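Local coordinates for hydrogenase expression protein (Thiobacillus denitrificans, PDB 3SB1), which is of uncertain function but probably takes part in the expression or maturation of hydrogenase, at residues A[66-72]-A[127-133]; A[84-88]-A[113-117]. All blocks are in the same frame, centred on the assembly; numbering follows the deposited sequence.

In the fold
Both interactions build on one five-stranded antiparallel sheet, and their centres lie about 9 Å apart. Interaction 1 pairs strand 67-69, one of the two outermost strands of the sheet within this chain, with strand 125-132. Interaction 2 packs helix 78-88 on strand 113-119, the next strand in. The helix follows strand 67-69 in the chain, and the two inner strands are also consecutive. Much of the meeting is round W115. Its NE1 lies 2.8 Å from Q128 OE1, a probable hydrogen bond, and its CE3 lies 3.4 Å from I130 CD1. The strands themselves are joined by F129 O and I116 N, 2.8 Å apart. L71 of interaction 1 also touches L84 and W115 of interaction 2.

Interaction 1: residues A[66-72]-A[127-133]; sequences ASTIDLS and TQFIEVA
Strand 67-69 adds an antiparallel edge to strand 125-132 of the sheet. S67 and V132 form one hydrogen-bonded pair, with N-to-O distances of 3.0 Å from S67 N to V132 O and 2.9 Å from V132 N to S67 O. I69 and I130 form the second. Both of its bonds, I69 N to I130 O and I130 N to I69 O, are 2.9 Å long and fairly straight, with N-H...O angles of 163°. T68 and E131 make the non-hydrogen-bonded pair between them. T68 sends CG2 against the F129 ring, 4.0 Å from F129 CD1, on the same face as E131. F129 CG sits between its own backbone N and carbonyl carbon (chi1 64°), which brings the ring to T68 at a slant. The other face carries S67, I69, I130 and V132. There I69 CB meets I130 CB, and I69 also packs on I53 and H56 of helix 48-63. Past the strand end, L71 CD1 crosses to I130 CD1 at 3.9 Å. S72 N donates to Q128 O at 3.2 Å. One water joins D70 OD1 to T127 OG1. Another joins OG of one of two S72 conformers to Q128 NE2, while Q128 OE1 accepts from W115 NE1. D70 centres an inverse gamma turn. The arrangement is a short antiparallel edge-strand pairing that runs on into a turn and a 3-10 segment.

Interaction 2: residues A[84-88]-A[113-117]; sequences LRAEL and VWWII
In one of its two conformers, the R85 guanidinium lies flat on one face of the W115 indole. The two planes are 16° apart. R85 CZ stands 4.0 Å from the centroid of the five-membered ring of W115, a cation-pi contact over the face. R85 CD covers the six-membered part of the same face, 3.4 Å from that ring's centroid, as a CH-pi contact. L84 CG and L88 CD1 come to the edge instead, both near W115 CZ3. L84 CG is 3.9 Å from W115 CZ3, and L88 CD1 is 4.0 Å from it. I117 CG1 lies at the ring's edge, in its plane.

The arginine chain leaves the helix with CG opposite its backbone N (chi1 -175°) and bends at chi2. That bend lays CD, NE and the guanidinium along the indole. R85 NH2 passes over W115 CD1 and NE1, and it also approaches I117 CD1 at 3.8 Å. The charge has a second partner: R85 NH1 forms a salt bridge with D106, which probably helps fix the turn of the guanidinium. The indole is held as well, with NE1 engaged by Q128. A leucine in place of W115 would probably cost the guanidinium its flat support and leave Q128 OE1 without its indole donor.

L88 CD1 also reaches V113 CG1, a looser contact at 4.5 Å. The axes of segments 84-88 and 113-117 come within 10.6 Å, and their directions differ by 144°. I130 of strand 125-132 and L71 add to the packing round W115. Helix 48-63 meets this layer through L49 and L50 on L84, and through I53 on L88 and V113. Both helices thus pack on the W115 side of the sheet.

Interaction 1: residues A[66-72]-A[127-133]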
ATOM      1  N   ALA A  66       6.895  -2.797 -14.668  1.00 20.38           N
ATOM      2  CA  ALA A  66       6.111  -3.789 -13.966  1.00 18.03           C
ATOM      3  C   ALA A  66       5.475  -4.823 -14.956  1.00 20.20           C
ATOM      4  O   ALA A  66       5.311  -4.577 -16.175  1.00 22.27           O
ATOM      5  CB  ALA A  66       5.053  -3.074 -13.109  1.00 17.36           C
ATOM      6  N   SER A  67       5.073  -5.967 -14.427  1.00 17.49           N
ATOM      7  CA  SER A  67       4.477  -7.019 -15.225  1.00 19.21           C
ATOM      8  C   SER A  67       3.375  -7.675 -14.418  1.00 17.75           C
ATOM      9  O   SER A  67       3.328  -7.511 -13.207  1.00 16.24           O
ATOM     10  CB  SER A  67       5.533  -8.126 -15.466  1.00 23.53           C
ATOM     11  OG  SER A  67       6.632  -7.656 -16.218  1.00 33.61           O
ATOM     12  N   THR A  68       2.523  -8.418 -15.106  1.00 16.69           N
ATOM     13  CA  THR A  68       1.495  -9.177 -14.438  1.00 17.86           C
ATOM     14  C   THR A  68       1.385 -10.567 -15.024  1.00 18.07           C
ATOM     15  O   THR A  68       1.767 -10.819 -16.201  1.00 20.52           O
ATOM     16  CB  THR A  68       0.116  -8.510 -14.517  1.00 20.14           C
ATOM     17  OG1 THR A  68      -0.251  -8.357 -15.896  1.00 25.69           O
ATOM     18  CG2 THR A  68       0.099  -7.162 -13.847  1.00 24.81           C
ATOM     19  N   ILE A  69       0.923 -11.478 -14.173  1.00 14.55           N
ATOM     20  CA  ILE A  69       0.598 -12.859 -14.536  1.00 16.17           C
ATOM     21  C   ILE A  69      -0.884 -13.004 -14.175  1.00 14.94           C
ATOM     22  O   ILE A  69      -1.256 -12.963 -12.994  1.00 15.11           O
ATOM     23  CB  ILE A  69       1.418 -13.891 -13.773  1.00 18.14           C
ATOM     24  CG1 ILE A  69       2.881 -13.692 -14.131  1.00 22.12           C
ATOM     25  CG2 ILE A  69       0.883 -15.355 -14.102  1.00 20.64           C
ATOM     26  CD1 ILE A  69       3.826 -14.506 -13.267  1.00 24.32           C
ATOM     27  N   ASP A  70      -1.712 -13.092 -15.206  1.00 16.04           N
ATOM     28  CA  ASP A  70      -3.176 -13.202 -15.066  1.00 16.43           C
ATOM     29  C   ASP A  70      -3.592 -14.626 -14.700  1.00 16.85           C
ATOM     30  O   ASP A  70      -3.983 -15.450 -15.545  1.00 19.12           O
ATOM     31  CB  ASP A  70      -3.874 -12.783 -16.363  1.00 19.49           C
ATOM     32  CG  ASP A  70      -5.375 -12.639 -16.203  1.00 24.70           C
ATOM     33  OD1 ASP A  70      -5.921 -12.968 -15.119  1.00 24.27           O
ATOM     34  OD2 ASP A  70      -6.028 -12.191 -17.193  1.00 26.74           O
ATOM     35  N   LEU A  71      -3.637 -14.877 -13.407  1.00 14.26           N
ATOM     36  CA  LEU A  71      -3.960 -16.163 -12.880  1.00 15.11           C
ATOM     37  C   LEU A  71      -5.344 -16.666 -13.240  1.00 17.48           C
ATOM     38  O   LEU A  71      -5.506 -17.849 -13.548  1.00 17.61           O
ATOM     39  CB  LEU A  71      -3.802 -16.152 -11.342  1.00 15.89           C
ATOM     40  CG  LEU A  71      -2.410 -15.902 -10.760  1.00 14.87           C
ATOM     41  CD1 LEU A  71      -2.484 -15.814  -9.230  1.00 16.79           C
ATOM     42  CD2 LEU A  71      -1.402 -16.995 -11.171  1.00 17.04           C
ATOM     43  N   SER A  72      -6.322 -15.762 -13.271  0.50 16.79           N
ATOM     44  CA  SER A  72      -7.696 -16.141 -13.603  0.50 19.29           C
ATOM     45  C   SER A  72      -7.806 -16.729 -14.991  0.50 21.73           C
ATOM     46  O   SER A  72      -8.664 -17.571 -15.266  0.50 23.99           O
ATOM     47  CB  SER A  72      -8.589 -14.912 -13.524  0.50 19.99           C
ATOM     48  OG  SER A  72      -8.699 -14.505 -12.178  0.50 15.43           O
ATOM     49  N   THR A 127     -11.121 -10.730 -10.948  1.00 13.21           N
ATOM     50  CA  THR A 127      -9.727 -10.916 -11.422  1.00 15.00           C
ATOM     51  C   THR A 127      -8.847 -11.321 -10.260  1.00 15.14           C
ATOM     52  O   THR A 127      -9.046 -10.873  -9.115  1.00 14.39           O
ATOM     53  CB  THR A 127      -9.132  -9.637 -12.086  1.00 17.07           C
ATOM     54  OG1 THR A 127      -7.896  -9.939 -12.737  1.00 17.73           O
ATOM     55  CG2 THR A 127      -8.864  -8.470 -11.102  1.00 15.15           C
ATOM     56  N   GLN A 128      -7.877 -12.166 -10.549  1.00 14.77           N
ATOM     57  CA  GLN A 128      -6.856 -12.590  -9.576  1.00 13.21           C
ATOM     58  C   GLN A 128      -5.583 -12.635 -10.406  1.00 14.95           C
ATOM     59  O   GLN A 128      -5.554 -13.258 -11.458  1.00 14.37           O
ATOM     60  CB  GLN A 128      -7.195 -13.975  -8.988  1.00 16.90           C
ATOM     61  CG  GLN A 128      -6.248 -14.425  -8.044  1.00 17.73           C
ATOM     62  CD  GLN A 128      -6.753 -15.582  -7.178  1.00 15.14           C
ATOM     63  OE1 GLN A 128      -6.331 -15.691  -6.031  1.00 17.73           O
ATOM     64  NE2 GLN A 128      -7.700 -16.409  -7.695  1.00 20.75           N
ATOM     65  N   PHE A 129      -4.529 -12.015  -9.906  1.00 11.18           N
ATOM     66  CA  PHE A 129      -3.287 -11.951 -10.626  1.00 12.28           C
ATOM     67  C   PHE A 129      -2.128 -11.621  -9.766  1.00 13.15           C
ATOM     68  O   PHE A 129      -2.276 -11.123  -8.631  1.00 13.50           O
ATOM     69  CB  PHE A 129      -3.379 -10.952 -11.803  1.00 12.69           C
ATOM     70  CG  PHE A 129      -3.599  -9.501 -11.419  1.00 11.99           C
ATOM     71  CD1 PHE A 129      -2.538  -8.601 -11.271  1.00 14.47           C
ATOM     72  CD2 PHE A 129      -4.898  -9.000 -11.198  1.00 15.10           C
ATOM     73  CE1 PHE A 129      -2.741  -7.287 -11.011  1.00 15.14           C
ATOM     74  CE2 PHE A 129      -5.100  -7.653 -10.874  1.00 16.09           C
ATOM     75  CZ  PHE A 129      -4.030  -6.790 -10.749  1.00 16.33           C
ATOM     76  N   ILE A 130      -0.951 -11.948 -10.293  0.50 12.68           N
ATOM     77  CA  ILE A 130       0.310 -11.619  -9.650  0.50 12.34           C
ATOM     78  C   ILE A 130       0.785 -10.328 -10.333  0.50 12.48           C
ATOM     79  O   ILE A 130       0.669 -10.154 -11.558  0.50 12.34           O
ATOM     80  CB  ILE A 130       1.424 -12.670  -9.858  0.50 12.48           C
ATOM     81  CG1 ILE A 130       1.013 -14.063  -9.404  0.50 15.58           C
ATOM     82  CG2 ILE A 130       2.684 -12.219  -9.090  0.50 13.24           C
ATOM     83  CD1 ILE A 130       0.801 -14.176  -7.936  0.50 15.51           C
ATOM     84  N   GLU A 131       1.265  -9.391  -9.537  1.00 12.16           N
ATOM     85  CA  GLU A 131       1.837  -8.145 -10.084  1.00 13.32           C
ATOM     86  C   GLU A 131       3.266  -8.078  -9.598  1.00 13.85           C
ATOM     87  O   GLU A 131       3.506  -8.232  -8.404  1.00 14.05           O
ATOM     88  CB  GLU A 131       1.015  -6.935  -9.675  1.00 14.91           C
ATOM     89  CG  GLU A 131       1.418  -5.646 -10.352  1.00 22.87           C
ATOM     90  CD  GLU A 131       0.433  -4.476 -10.025  1.00 25.36           C
ATOM     91  OE1 GLU A 131      -0.483  -4.626  -9.200  1.00 32.20           O
ATOM     92  OE2 GLU A 131       0.573  -3.416 -10.638  1.00 40.85           O
ATOM     93  N   VAL A 132       4.228  -8.018 -10.548  1.00 12.40           N
ATOM     94  CA  VAL A 132       5.631  -7.901 -10.232  1.00 13.00           C
ATOM     95  C   VAL A 132       5.926  -6.402 -10.421  1.00 12.30           C
ATOM     96  O   VAL A 132       5.897  -5.866 -11.519  1.00 14.86           O
ATOM     97  CB  VAL A 132       6.479  -8.821 -11.028  1.00 12.81           C
ATOM     98  CG1 VAL A 132       7.988  -8.517 -10.772  1.00 15.65           C
ATOM     99  CG2 VAL A 132       6.091 -10.312 -10.789  1.00 15.39           C
ATOM    100  N   ALA A 133       6.180  -5.732  -9.313  1.00 10.97           N
ATOM    101  CA  ALA A 133       6.274  -4.276  -9.244  1.00 12.93           C
ATOM    102  C   ALA A 133       6.830  -3.828  -7.922  1.00 12.53           C
ATOM    103  O   ALA A 133       6.768  -4.566  -6.921  1.00 13.87           O
ATOM    104  CB  ALA A 133       4.821  -3.704  -9.411  1.00 15.28           C
TER
HETATM  105  O   HOH W   1      -8.130 -11.545 -14.934  1.00 32.71           O
HETATM  106  O   HOH W   2      -9.349 -16.840 -10.262  1.00 40.92           O

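Interaction 2: residues A[84-88]-A[113-117]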
ATOM      1  N   LEU A  84       0.347 -22.507  -5.087  1.00 18.75           N
ATOM      2  CA  LEU A  84       1.129 -21.332  -5.410  1.00 19.24           C
ATOM      3  C   LEU A  84       1.040 -20.254  -4.339  1.00 17.81           C
ATOM      4  O   LEU A  84       2.042 -19.669  -3.967  1.00 17.78           O
ATOM      5  CB  LEU A  84       0.701 -20.775  -6.782  1.00 18.80           C
ATOM      6  CG  LEU A  84       1.474 -19.567  -7.268  1.00 19.00           C
ATOM      7  CD1 LEU A  84       2.890 -20.002  -7.598  1.00 20.52           C
ATOM      8  CD2 LEU A  84       0.811 -18.942  -8.507  1.00 18.59           C
ATOM      9  N   ARG A  85      -0.160 -19.961  -3.851  0.50 19.30           N
ATOM     10  CA  ARG A  85      -0.316 -18.926  -2.803  0.50 20.35           C
ATOM     11  C   ARG A  85       0.473 -19.331  -1.569  0.50 20.04           C
ATOM     12  O   ARG A  85       1.166 -18.497  -0.961  0.50 21.29           O
ATOM     13  CB  ARG A  85      -1.791 -18.676  -2.443  0.50 20.79           C
ATOM     14  CG  ARG A  85      -2.069 -17.519  -1.433  0.50 26.27           C
ATOM     15  CD  ARG A  85      -1.963 -16.142  -2.076  0.50 30.44           C
ATOM     16  NE  ARG A  85      -2.130 -14.961  -1.204  0.50 32.79           N
ATOM     17  CZ  ARG A  85      -3.288 -14.333  -0.985  0.50 38.01           C
ATOM     18  NH1 ARG A  85      -3.331 -13.244  -0.224  0.50 36.02           N
ATOM     19  NH2 ARG A  85      -4.408 -14.786  -1.526  0.50 40.85           N
ATOM     20  N   ALA A  86       0.408 -20.612  -1.206  1.00 21.10           N
ATOM     21  CA  ALA A  86       1.134 -21.117  -0.028  1.00 23.57           C
ATOM     22  C   ALA A  86       2.651 -21.071  -0.225  1.00 22.64           C
ATOM     23  O   ALA A  86       3.419 -20.775   0.723  1.00 23.12           O
ATOM     24  CB  ALA A  86       0.684 -22.532   0.274  1.00 25.25           C
ATOM     25  N   GLU A  87       3.098 -21.375  -1.440  1.00 19.76           N
ATOM     26  CA  GLU A  87       4.510 -21.336  -1.742  1.00 18.33           C
ATOM     27  C   GLU A  87       5.138 -19.941  -1.722  1.00 20.36           C
ATOM     28  O   GLU A  87       6.283 -19.734  -1.286  1.00 21.05           O
ATOM     29  CB  GLU A  87       4.725 -21.965  -3.096  1.00 22.58           C
ATOM     30  CG  GLU A  87       6.125 -21.862  -3.596  1.00 23.19           C
ATOM     31  CD  GLU A  87       7.121 -22.669  -2.741  1.00 30.59           C
ATOM     32  OE1 GLU A  87       6.723 -23.685  -2.119  1.00 31.21           O
ATOM     33  OE2 GLU A  87       8.287 -22.244  -2.674  1.00 33.88           O
ATOM     34  N   LEU A  88       4.411 -18.959  -2.255  1.00 17.62           N
ATOM     35  CA  LEU A  88       4.875 -17.586  -2.273  1.00 16.39           C
ATOM     36  C   LEU A  88       4.819 -16.914  -0.907  1.00 16.97           C
ATOM     37  O   LEU A  88       5.563 -15.970  -0.654  1.00 17.09           O
ATOM     38  CB  LEU A  88       4.114 -16.783  -3.313  1.00 16.53           C
ATOM     39  CG  LEU A  88       4.301 -17.217  -4.767  1.00 16.66           C
ATOM     40  CD1 LEU A  88       3.425 -16.355  -5.723  1.00 16.11           C
ATOM     41  CD2 LEU A  88       5.766 -17.068  -5.160  1.00 20.42           C
ATOM     42  N   VAL A 113       6.803  -9.039  -5.419  1.00 11.78           N
ATOM     43  CA  VAL A 113       5.809  -9.981  -5.939  1.00 11.15           C
ATOM     44  C   VAL A 113       4.563  -9.871  -5.130  1.00 12.21           C
ATOM     45  O   VAL A 113       4.569 -10.170  -3.925  1.00 12.64           O
ATOM     46  CB  VAL A 113       6.353 -11.416  -5.917  1.00 11.41           C
ATOM     47  CG1 VAL A 113       5.325 -12.405  -6.559  1.00 10.67           C
ATOM     48  CG2 VAL A 113       7.761 -11.531  -6.589  1.00 13.43           C
ATOM     49  N   TRP A 114       3.494  -9.403  -5.776  1.00 11.64           N
ATOM     50  CA  TRP A 114       2.229  -9.122  -5.132  1.00 10.04           C
ATOM     51  C   TRP A 114       1.118  -9.977  -5.632  1.00 11.20           C
ATOM     52  O   TRP A 114       1.036 -10.214  -6.849  1.00 12.73           O
ATOM     53  CB  TRP A 114       1.861  -7.615  -5.366  1.00 11.84           C
ATOM     54  CG  TRP A 114       2.891  -6.623  -4.973  1.00 12.36           C
ATOM     55  CD1 TRP A 114       4.065  -6.303  -5.653  1.00 11.83           C
ATOM     56  CD2 TRP A 114       2.902  -5.818  -3.779  1.00 11.67           C
ATOM     57  NE1 TRP A 114       4.785  -5.386  -4.935  1.00 12.18           N
ATOM     58  CE2 TRP A 114       4.090  -5.028  -3.804  1.00 12.75           C
ATOM     59  CE3 TRP A 114       1.984  -5.620  -2.766  1.00 12.16           C
ATOM     60  CZ2 TRP A 114       4.363  -4.108  -2.816  1.00 13.04           C
ATOM     61  CZ3 TRP A 114       2.270  -4.682  -1.777  1.00 16.40           C
ATOM     62  CH2 TRP A 114       3.452  -3.990  -1.787  1.00 14.31           C
ATOM     63  N   TRP A 115       0.219 -10.383  -4.733  1.00 11.02           N
ATOM     64  CA  TRP A 115      -0.961 -11.223  -5.091  1.00 12.28           C
ATOM     65  C   TRP A 115      -2.183 -10.303  -4.984  1.00 12.95           C
ATOM     66  O   TRP A 115      -2.473  -9.783  -3.907  1.00 12.94           O
ATOM     67  CB  TRP A 115      -1.131 -12.394  -4.146  1.00 13.38           C
ATOM     68  CG  TRP A 115      -2.094 -13.424  -4.624  1.00 14.13           C
ATOM     69  CD1 TRP A 115      -3.451 -13.340  -4.687  1.00 17.25           C
ATOM     70  CD2 TRP A 115      -1.750 -14.750  -5.071  1.00 12.87           C
ATOM     71  NE1 TRP A 115      -3.974 -14.531  -5.200  1.00 16.42           N
ATOM     72  CE2 TRP A 115      -2.946 -15.412  -5.393  1.00 12.80           C
ATOM     73  CE3 TRP A 115      -0.568 -15.455  -5.130  1.00 16.19           C
ATOM     74  CZ2 TRP A 115      -2.973 -16.746  -5.827  1.00 14.80           C
ATOM     75  CZ3 TRP A 115      -0.598 -16.785  -5.594  1.00 18.08           C
ATOM     76  CH2 TRP A 115      -1.802 -17.401  -5.923  1.00 17.07           C
ATOM     77  N   ILE A 116      -2.879 -10.135  -6.101  0.50 11.11           N
ATOM     78  CA  ILE A 116      -4.002  -9.237  -6.199  0.50 12.10           C
ATOM     79  C   ILE A 116      -5.305 -10.005  -6.444  0.50 12.34           C
ATOM     80  O   ILE A 116      -5.348 -10.943  -7.260  0.50 12.11           O
ATOM     81  CB  ILE A 116      -3.768  -8.290  -7.398  0.50 11.93           C
ATOM     82  CG1 ILE A 116      -2.316  -7.741  -7.370  0.50 15.44           C
ATOM     83  CG2 ILE A 116      -4.833  -7.198  -7.446  0.50 15.67           C
ATOM     84  CD1 ILE A 116      -1.967  -6.935  -6.160  0.50 18.62           C
ATOM     85  N   ILE A 117      -6.341  -9.650  -5.687  1.00 11.83           N
ATOM     86  CA  ILE A 117      -7.657 -10.230  -5.905  1.00 13.28           C
ATOM     87  C   ILE A 117      -8.682  -9.102  -5.857  1.00 13.83           C
ATOM     88  O   ILE A 117      -8.675  -8.294  -4.898  1.00 15.21           O
ATOM     89  CB  ILE A 117      -8.075 -11.280  -4.829  1.00 13.16           C
ATOM     90  CG1 ILE A 117      -7.105 -12.442  -4.738  1.00 16.52           C
ATOM     91  CG2 ILE A 117      -9.559 -11.709  -5.076  1.00 17.26           C
ATOM     92  CD1 ILE A 117      -7.290 -13.269  -3.478  1.00 21.32           C
TER